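Phosphatase (Thermotoga maritima, PDB 1NF2) probably acts as a magnesium-dependent phosphatase of the haloacid dehalogenase (HAD) family. Local coordinates at residues Y2-L14 against L31-R43. Residues are numbered along the deposited sequence; the frame is centred on the assembly and turned at random.
Sequences YRVFVFDLDGTLL and LSRKCYVVFASGR. With MG (magnesium ion), chain F; SO4 (sulfate ion), chain D.
Arg43 bends its chain at the third torsion (chi3 87°) and crosses Asp10 at about a right angle; chi1 of -71° sets Asp10 CG beside the backbone N, with the carboxylate meeting NH1. Arg43 NH1 gives Asp10 OD2 a salt bridge (2.7 Å) on the syn lone pair, in the guanidinium plane, and lies 2.7 Å from Asp10 OD1; the two flat groups are 21° apart. An alanine at Arg43 removes the guanidinium and would probably leave the Asp10 carboxylate without its charged mate, freer to turn. Water 1 lies within hydrogen-bonding distance of Asp10 OD2, Ser41 OG and sulfate O1, and accepts from Asp10 N. Ser41 OG accepts from Arg43 N (3.0 Å), an ST turn, while Gly42 N binds sulfate O1. Asp8 OD1 binds magnesium at 2.5 Å, in a site completed by Asp10 and Asp214; Asp8 OD2, 2.9 Å from Ala40 O, makes a salt bridge with Lys191, which bonds weakly to Ala40 O and reaches the sulfate. Behind this HAD site, strands 4-8 and 36-40 run parallel: Phe5 N binds Tyr36 O and Val38 N binds Phe5 O (2.8 Å). Leu31 CD1 makes a CH-pi contact over one face of the Phe5 ring, 3.6 Å from its centroid. Within the Rossmann-like sheet, strand 209-213 flanks strand 4-8, helix 22-31 packs on Phe7 and Val37, and helix 45-55 touches Leu9, Phe39 and Arg43.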
ATOM      1  N   TYR A   2      -2.282  -8.261 -23.533  1.00 23.43           N
ATOM      2  CA  TYR A   2      -2.556  -7.833 -22.168  1.00 20.64           C
ATOM      3  C   TYR A   2      -3.610  -6.744 -22.128  1.00 21.64           C
ATOM      4  O   TYR A   2      -3.605  -5.840 -22.963  1.00 18.55           O
ATOM      5  CB  TYR A   2      -1.252  -7.340 -21.537  1.00 21.60           C
ATOM      6  CG  TYR A   2      -0.283  -8.467 -21.340  1.00 19.66           C
ATOM      7  CD1 TYR A   2      -0.368  -9.284 -20.208  1.00 18.55           C
ATOM      8  CD2 TYR A   2       0.653  -8.792 -22.321  1.00 16.98           C
ATOM      9  CE1 TYR A   2       0.445 -10.398 -20.061  1.00 16.00           C
ATOM     10  CE2 TYR A   2       1.478  -9.909 -22.182  1.00 14.78           C
ATOM     11  CZ  TYR A   2       1.363 -10.710 -21.046  1.00 16.08           C
ATOM     12  OH  TYR A   2       2.136 -11.839 -20.898  1.00 15.27           O
ATOM     13  N   ARG A   3      -4.515  -6.829 -21.155  1.00 25.87           N
ATOM     14  CA  ARG A   3      -5.592  -5.845 -21.025  1.00 28.60           C
ATOM     15  C   ARG A   3      -5.709  -5.247 -19.625  1.00 26.14           C
ATOM     16  O   ARG A   3      -6.540  -4.371 -19.395  1.00 24.24           O
ATOM     17  CB  ARG A   3      -6.935  -6.481 -21.398  1.00 51.22           C
ATOM     18  CG  ARG A   3      -6.972  -7.089 -22.785  1.00 60.70           C
ATOM     19  CD  ARG A   3      -8.338  -7.686 -23.093  1.00 67.43           C
ATOM     20  NE  ARG A   3      -8.435  -8.181 -24.463  1.00 74.06           N
ATOM     21  CZ  ARG A   3      -7.713  -9.185 -24.953  1.00 77.31           C
ATOM     22  NH1 ARG A   3      -6.835  -9.805 -24.182  1.00 79.53           N
ATOM     23  NH2 ARG A   3      -7.874  -9.570 -26.213  1.00 79.92           N
ATOM     24  N   VAL A   4      -4.879  -5.719 -18.699  1.00 23.63           N
ATOM     25  CA  VAL A   4      -4.909  -5.235 -17.317  1.00 22.79           C
ATOM     26  C   VAL A   4      -3.486  -4.876 -16.908  1.00 20.37           C
ATOM     27  O   VAL A   4      -2.577  -5.691 -17.009  1.00 19.06           O
ATOM     28  CB  VAL A   4      -5.486  -6.318 -16.374  1.00 25.30           C
ATOM     29  CG1 VAL A   4      -5.511  -5.815 -14.919  1.00 24.76           C
ATOM     30  CG2 VAL A   4      -6.892  -6.686 -16.837  1.00 22.12           C
ATOM     31  N   PHE A   5      -3.311  -3.646 -16.445  1.00 20.72           N
ATOM     32  CA  PHE A   5      -1.998  -3.135 -16.081  1.00 20.45           C
ATOM     33  C   PHE A   5      -1.928  -2.683 -14.618  1.00 18.94           C
ATOM     34  O   PHE A   5      -2.540  -1.694 -14.231  1.00 18.14           O
ATOM     35  CB  PHE A   5      -1.669  -1.985 -17.042  1.00 25.56           C
ATOM     36  CG  PHE A   5      -1.742  -2.384 -18.500  1.00 27.01           C
ATOM     37  CD1 PHE A   5      -0.671  -3.035 -19.115  1.00 27.07           C
ATOM     38  CD2 PHE A   5      -2.909  -2.181 -19.231  1.00 28.23           C
ATOM     39  CE1 PHE A   5      -0.762  -3.484 -20.436  1.00 28.27           C
ATOM     40  CE2 PHE A   5      -3.013  -2.625 -20.554  1.00 30.26           C
ATOM     41  CZ  PHE A   5      -1.938  -3.282 -21.158  1.00 27.73           C
ATOM     42  N   VAL A   6      -1.174  -3.421 -13.811  1.00 21.97           N
ATOM     43  CA  VAL A   6      -1.049  -3.111 -12.388  1.00 22.23           C
ATOM     44  C   VAL A   6       0.280  -2.422 -12.068  1.00 20.77           C
ATOM     45  O   VAL A   6       1.347  -2.913 -12.422  1.00 22.39           O
ATOM     46  CB  VAL A   6      -1.188  -4.401 -11.550  1.00 16.44           C
ATOM     47  CG1 VAL A   6      -1.171  -4.060 -10.055  1.00 15.74           C
ATOM     48  CG2 VAL A   6      -2.494  -5.115 -11.924  1.00 13.60           C
ATOM     49  N   PHE A   7       0.208  -1.290 -11.380  1.00 17.31           N
ATOM     50  CA  PHE A   7       1.405  -0.522 -11.056  1.00 19.31           C
ATOM     51  C   PHE A   7       1.555  -0.185  -9.574  1.00 20.06           C
ATOM     52  O   PHE A   7       0.631   0.350  -8.957  1.00 20.74           O
ATOM     53  CB  PHE A   7       1.394   0.824 -11.798  1.00 20.05           C
ATOM     54  CG  PHE A   7       1.180   0.723 -13.280  1.00 21.05           C
ATOM     55  CD1 PHE A   7       2.242   0.436 -14.134  1.00 21.67           C
ATOM     56  CD2 PHE A   7      -0.078   0.959 -13.828  1.00 21.07           C
ATOM     57  CE1 PHE A   7       2.055   0.390 -15.523  1.00 22.77           C
ATOM     58  CE2 PHE A   7      -0.276   0.915 -15.219  1.00 23.49           C
ATOM     59  CZ  PHE A   7       0.795   0.630 -16.064  1.00 19.74           C
ATOM     60  N   ASP A   8       2.714  -0.478  -9.000  1.00 25.37           N
ATOM     61  CA  ASP A   8       2.953  -0.083  -7.616  1.00 26.40           C
ATOM     62  C   ASP A   8       3.285   1.398  -7.819  1.00 27.65           C
ATOM     63  O   ASP A   8       3.652   1.801  -8.932  1.00 27.56           O
ATOM     64  CB  ASP A   8       4.165  -0.822  -7.035  1.00 21.37           C
ATOM     65  CG  ASP A   8       4.401  -0.514  -5.553  1.00 22.92           C
ATOM     66  OD1 ASP A   8       5.327  -1.110  -4.957  1.00 20.66           O
ATOM     67  OD2 ASP A   8       3.671   0.317  -4.977  1.00 21.11           O
ATOM     68  N   LEU A   9       3.138   2.212  -6.778  1.00 27.73           N
ATOM     69  CA  LEU A   9       3.439   3.640  -6.883  1.00 27.73           C
ATOM     70  C   LEU A   9       4.897   3.917  -6.526  1.00 27.45           C
ATOM     71  O   LEU A   9       5.732   4.087  -7.416  1.00 27.57           O
ATOM     72  CB  LEU A   9       2.508   4.448  -5.972  1.00 25.65           C
ATOM     73  CG  LEU A   9       1.379   5.235  -6.643  1.00 27.42           C
ATOM     74  CD1 LEU A   9       0.745   4.419  -7.745  1.00 30.72           C
ATOM     75  CD2 LEU A   9       0.342   5.623  -5.609  1.00 27.99           C
ATOM     76  N   ASP A  10       5.204   3.954  -5.229  1.00 19.14           N
ATOM     77  CA  ASP A  10       6.567   4.206  -4.766  1.00 18.24           C
ATOM     78  C   ASP A  10       7.571   3.257  -5.416  1.00 18.56           C
ATOM     79  O   ASP A  10       7.280   2.073  -5.616  1.00 16.59           O
ATOM     80  CB  ASP A  10       6.637   4.078  -3.237  1.00 26.98           C
ATOM     81  CG  ASP A  10       5.926   5.220  -2.520  1.00 27.99           C
ATOM     82  OD1 ASP A  10       6.542   6.290  -2.335  1.00 29.16           O
ATOM     83  OD2 ASP A  10       4.744   5.055  -2.160  1.00 27.39           O
ATOM     84  N   GLY A  11       8.744   3.793  -5.755  1.00 23.72           N
ATOM     85  CA  GLY A  11       9.798   3.010  -6.379  1.00 22.45           C
ATOM     86  C   GLY A  11       9.455   2.401  -7.730  1.00 22.41           C
ATOM     87  O   GLY A  11      10.268   1.674  -8.303  1.00 20.96           O
ATOM     88  N   THR A  12       8.275   2.727  -8.255  1.00 21.61           N
ATOM     89  CA  THR A  12       7.801   2.158  -9.517  1.00 21.65           C
ATOM     90  C   THR A  12       7.278   3.217 -10.497  1.00 21.38           C
ATOM     91  O   THR A  12       8.021   3.678 -11.365  1.00 20.98           O
ATOM     92  CB  THR A  12       6.702   1.119  -9.206  1.00 26.87           C
ATOM     93  OG1 THR A  12       7.233   0.158  -8.283  1.00 26.22           O
ATOM     94  CG2 THR A  12       6.229   0.406 -10.475  1.00 24.86           C
ATOM     95  N   LEU A  13       6.012   3.597 -10.367  1.00 18.76           N
ATOM     96  CA  LEU A  13       5.444   4.621 -11.242  1.00 23.51           C
ATOM     97  C   LEU A  13       5.889   6.011 -10.764  1.00 24.07           C
ATOM     98  O   LEU A  13       6.012   6.936 -11.564  1.00 24.77           O
ATOM     99  CB  LEU A  13       3.912   4.562 -11.245  1.00 28.19           C
ATOM    100  CG  LEU A  13       3.152   4.758 -12.566  1.00 28.67           C
ATOM    101  CD1 LEU A  13       1.758   5.284 -12.251  1.00 25.62           C
ATOM    102  CD2 LEU A  13       3.879   5.731 -13.483  1.00 27.50           C
ATOM    103  N   LEU A  14       6.112   6.158  -9.457  1.00 27.00           N
ATOM    104  CA  LEU A  14       6.562   7.431  -8.896  1.00 26.65           C
ATOM    105  C   LEU A  14       8.078   7.447  -8.837  1.00 26.70           C
ATOM    106  O   LEU A  14       8.697   6.442  -8.486  1.00 28.42           O
ATOM    107  CB  LEU A  14       6.022   7.631  -7.477  1.00 24.09           C
ATOM    108  CG  LEU A  14       4.509   7.660  -7.266  1.00 24.15           C
ATOM    109  CD1 LEU A  14       4.215   7.794  -5.776  1.00 23.10           C
ATOM    110  CD2 LEU A  14       3.896   8.807  -8.048  1.00 22.49           C
ATOM    111  N   LEU A  31      -3.615   3.851 -22.373  1.00 34.07           N
ATOM    112  CA  LEU A  31      -4.114   2.535 -21.988  1.00 35.29           C
ATOM    113  C   LEU A  31      -5.492   2.610 -21.344  1.00 37.02           C
ATOM    114  O   LEU A  31      -6.369   1.802 -21.653  1.00 37.13           O
ATOM    115  CB  LEU A  31      -3.163   1.860 -20.996  1.00 30.99           C
ATOM    116  CG  LEU A  31      -1.839   1.295 -21.500  1.00 29.80           C
ATOM    117  CD1 LEU A  31      -1.080   0.685 -20.323  1.00 30.43           C
ATOM    118  CD2 LEU A  31      -2.104   0.244 -22.565  1.00 28.84           C
ATOM    119  N   SER A  32      -5.671   3.579 -20.446  1.00 32.59           N
ATOM    120  CA  SER A  32      -6.926   3.747 -19.718  1.00 35.99           C
ATOM    121  C   SER A  32      -8.136   3.784 -20.635  1.00 40.57           C
ATOM    122  O   SER A  32      -9.272   3.606 -20.192  1.00 39.07           O
ATOM    123  CB  SER A  32      -6.887   5.017 -18.878  1.00 36.82           C
ATOM    124  OG  SER A  32      -7.087   6.156 -19.687  1.00 36.15           O
ATOM    125  N   ARG A  33      -7.892   4.040 -21.915  1.00 66.38           N
ATOM    126  CA  ARG A  33      -8.965   4.069 -22.891  1.00 71.94           C
ATOM    127  C   ARG A  33      -9.137   2.635 -23.369  1.00 71.23           C
ATOM    128  O   ARG A  33      -8.221   2.050 -23.952  1.00 73.41           O
ATOM    129  CB  ARG A  33      -8.602   4.981 -24.063  1.00 84.13           C
ATOM    130  CG  ARG A  33      -9.622   4.990 -25.188  1.00 96.16           C
ATOM    131  CD  ARG A  33     -10.999   5.427 -24.717  1.00106.48           C
ATOM    132  NE  ARG A  33     -11.947   5.487 -25.828  1.00116.71           N
ATOM    133  CZ  ARG A  33     -13.217   5.857 -25.708  1.00121.39           C
ATOM    134  NH1 ARG A  33     -13.700   6.207 -24.521  1.00124.62           N
ATOM    135  NH2 ARG A  33     -14.007   5.883 -26.775  1.00124.52           N
ATOM    136  N   LYS A  34     -10.308   2.071 -23.098  1.00 42.71           N
ATOM    137  CA  LYS A  34     -10.626   0.697 -23.475  1.00 41.81           C
ATOM    138  C   LYS A  34     -10.027  -0.365 -22.544  1.00 39.31           C
ATOM    139  O   LYS A  34     -10.596  -1.449 -22.416  1.00 38.77           O
ATOM    140  CB  LYS A  34     -10.194   0.413 -24.926  1.00 67.37           C
ATOM    141  CG  LYS A  34     -10.202  -1.069 -25.298  1.00 69.82           C
ATOM    142  CD  LYS A  34      -9.848  -1.311 -26.761  1.00 72.40           C
ATOM    143  CE  LYS A  34     -11.066  -1.227 -27.674  1.00 74.36           C
ATOM    144  NZ  LYS A  34     -11.773   0.082 -27.590  1.00 75.01           N
ATOM    145  N   CYS A  35      -8.897  -0.066 -21.897  1.00 42.94           N
ATOM    146  CA  CYS A  35      -8.253  -1.037 -21.001  1.00 39.06           C
ATOM    147  C   CYS A  35      -8.274  -0.697 -19.498  1.00 33.29           C
ATOM    148  O   CYS A  35      -8.540   0.435 -19.104  1.00 31.52           O
ATOM    149  CB  CYS A  35      -6.810  -1.301 -21.452  1.00 50.52           C
ATOM    150  SG  CYS A  35      -6.663  -2.422 -22.888  1.00 59.03           S
ATOM    151  N   TYR A  36      -7.976  -1.693 -18.669  1.00 29.82           N
ATOM    152  CA  TYR A  36      -7.984  -1.524 -17.216  1.00 23.80           C
ATOM    153  C   TYR A  36      -6.639  -1.212 -16.574  1.00 18.95           C
ATOM    154  O   TYR A  36      -5.663  -1.942 -16.755  1.00 14.05           O
ATOM    155  CB  TYR A  36      -8.539  -2.788 -16.558  1.00 36.42           C
ATOM    156  CG  TYR A  36      -9.990  -3.056 -16.861  1.00 38.20           C
ATOM    157  CD1 TYR A  36     -10.998  -2.401 -16.154  1.00 38.98           C
ATOM    158  CD2 TYR A  36     -10.359  -3.969 -17.846  1.00 38.95           C
ATOM    159  CE1 TYR A  36     -12.336  -2.650 -16.417  1.00 39.80           C
ATOM    160  CE2 TYR A  36     -11.701  -4.226 -18.118  1.00 40.33           C
ATOM    161  CZ  TYR A  36     -12.680  -3.562 -17.398  1.00 39.94           C
ATOM    162  OH  TYR A  36     -14.008  -3.809 -17.651  1.00 43.03           O
ATOM    163  N   VAL A  37      -6.607  -0.138 -15.793  1.00 21.48           N
ATOM    164  CA  VAL A  37      -5.402   0.261 -15.089  1.00 21.56           C
ATOM    165  C   VAL A  37      -5.633   0.136 -13.578  1.00 21.82           C
ATOM    166  O   VAL A  37      -6.667   0.574 -13.068  1.00 22.29           O
ATOM    167  CB  VAL A  37      -5.015   1.708 -15.454  1.00 27.28           C
ATOM    168  CG1 VAL A  37      -3.832   2.168 -14.621  1.00 29.30           C
ATOM    169  CG2 VAL A  37      -4.667   1.774 -16.937  1.00 29.34           C
ATOM    170  N   VAL A  38      -4.675  -0.468 -12.873  1.00 23.33           N
ATOM    171  CA  VAL A  38      -4.771  -0.671 -11.420  1.00 22.40           C
ATOM    172  C   VAL A  38      -3.555  -0.136 -10.653  1.00 22.18           C
ATOM    173  O   VAL A  38      -2.413  -0.399 -11.015  1.00 23.10           O
ATOM    174  CB  VAL A  38      -4.921  -2.182 -11.079  1.00 25.60           C
ATOM    175  CG1 VAL A  38      -5.061  -2.383  -9.566  1.00 21.34           C
ATOM    176  CG2 VAL A  38      -6.128  -2.760 -11.800  1.00 23.62           C
ATOM    177  N   PHE A  39      -3.811   0.625  -9.597  1.00 21.81           N
ATOM    178  CA  PHE A  39      -2.749   1.172  -8.763  1.00 22.17           C
ATOM    179  C   PHE A  39      -2.748   0.415  -7.432  1.00 23.12           C
ATOM    180  O   PHE A  39      -3.791   0.267  -6.793  1.00 22.45           O
ATOM    181  CB  PHE A  39      -2.981   2.667  -8.517  1.00 27.83           C
ATOM    182  CG  PHE A  39      -2.859   3.514  -9.758  1.00 31.71           C
ATOM    183  CD1 PHE A  39      -3.878   3.550 -10.699  1.00 34.27           C
ATOM    184  CD2 PHE A  39      -1.708   4.250  -9.999  1.00 33.40           C
ATOM    185  CE1 PHE A  39      -3.748   4.310 -11.865  1.00 36.66           C
ATOM    186  CE2 PHE A  39      -1.570   5.011 -11.161  1.00 34.85           C
ATOM    187  CZ  PHE A  39      -2.587   5.041 -12.094  1.00 33.99           C
ATOM    188  N   ALA A  40      -1.583  -0.066  -7.019  1.00 30.82           N
ATOM    189  CA  ALA A  40      -1.467  -0.819  -5.775  1.00 31.64           C
ATOM    190  C   ALA A  40      -0.383  -0.213  -4.902  1.00 30.94           C
ATOM    191  O   ALA A  40       0.795  -0.250  -5.246  1.00 35.03           O
ATOM    192  CB  ALA A  40      -1.151  -2.276  -6.080  1.00 24.76           C
ATOM    193  N   SER A  41      -0.778   0.322  -3.756  1.00 21.23           N
ATOM    194  CA  SER A  41       0.173   0.969  -2.864  1.00 19.67           C
ATOM    195  C   SER A  41       0.043   0.580  -1.395  1.00 19.63           C
ATOM    196  O   SER A  41      -0.965   0.004  -0.975  1.00 16.29           O
ATOM    197  CB  SER A  41       0.014   2.487  -2.979  1.00 23.22           C
ATOM    198  OG  SER A  41       0.927   3.159  -2.135  1.00 24.36           O
ATOM    199  N   GLY A  42       1.075   0.914  -0.621  1.00 19.70           N
ATOM    200  CA  GLY A  42       1.054   0.644   0.803  1.00 20.77           C
ATOM    201  C   GLY A  42       0.517   1.874   1.515  1.00 22.48           C
ATOM    202  O   GLY A  42       0.228   1.840   2.713  1.00 23.93           O
ATOM    203  N   ARG A  43       0.364   2.964   0.762  1.00 24.69           N
ATOM    204  CA  ARG A  43      -0.132   4.232   1.300  1.00 25.87           C
ATOM    205  C   ARG A  43      -1.639   4.196   1.564  1.00 24.47           C
ATOM    206  O   ARG A  43      -2.324   3.257   1.158  1.00 24.08           O
ATOM    207  CB  ARG A  43       0.204   5.378   0.330  1.00 26.47           C
ATOM    208  CG  ARG A  43       1.657   5.362  -0.157  1.00 30.17           C
ATOM    209  CD  ARG A  43       1.980   6.521  -1.101  1.00 32.77           C
ATOM    210  NE  ARG A  43       2.397   7.712  -0.374  1.00 38.99           N
ATOM    211  CZ  ARG A  43       3.663   8.065  -0.164  1.00 40.25           C
ATOM    212  NH1 ARG A  43       4.654   7.322  -0.634  1.00 40.73           N
ATOM    213  NH2 ARG A  43       3.937   9.160   0.529  1.00 42.48           N
TER
HETATM  214 MG    MG F 282       7.105   0.200  -3.789  1.00 44.05          MG
HETATM  215  S   SO4 D 280       4.903   0.179  -0.975  0.77 23.35           S
HETATM  216  O1  SO4 D 280       3.829   0.743  -1.791  0.91 24.16           O
HETATM  217  O2  SO4 D 280       4.614   0.447   0.437  1.00 26.41           O
HETATM  218  O3  SO4 D 280       4.964  -1.269  -1.230  0.97 26.03           O
HETATM  219  O4  SO4 D 280       6.193   0.798  -1.297  0.88 23.68           O
HETATM  220  O   HOH W   1       3.371   2.902  -3.159  1.00 23.37           O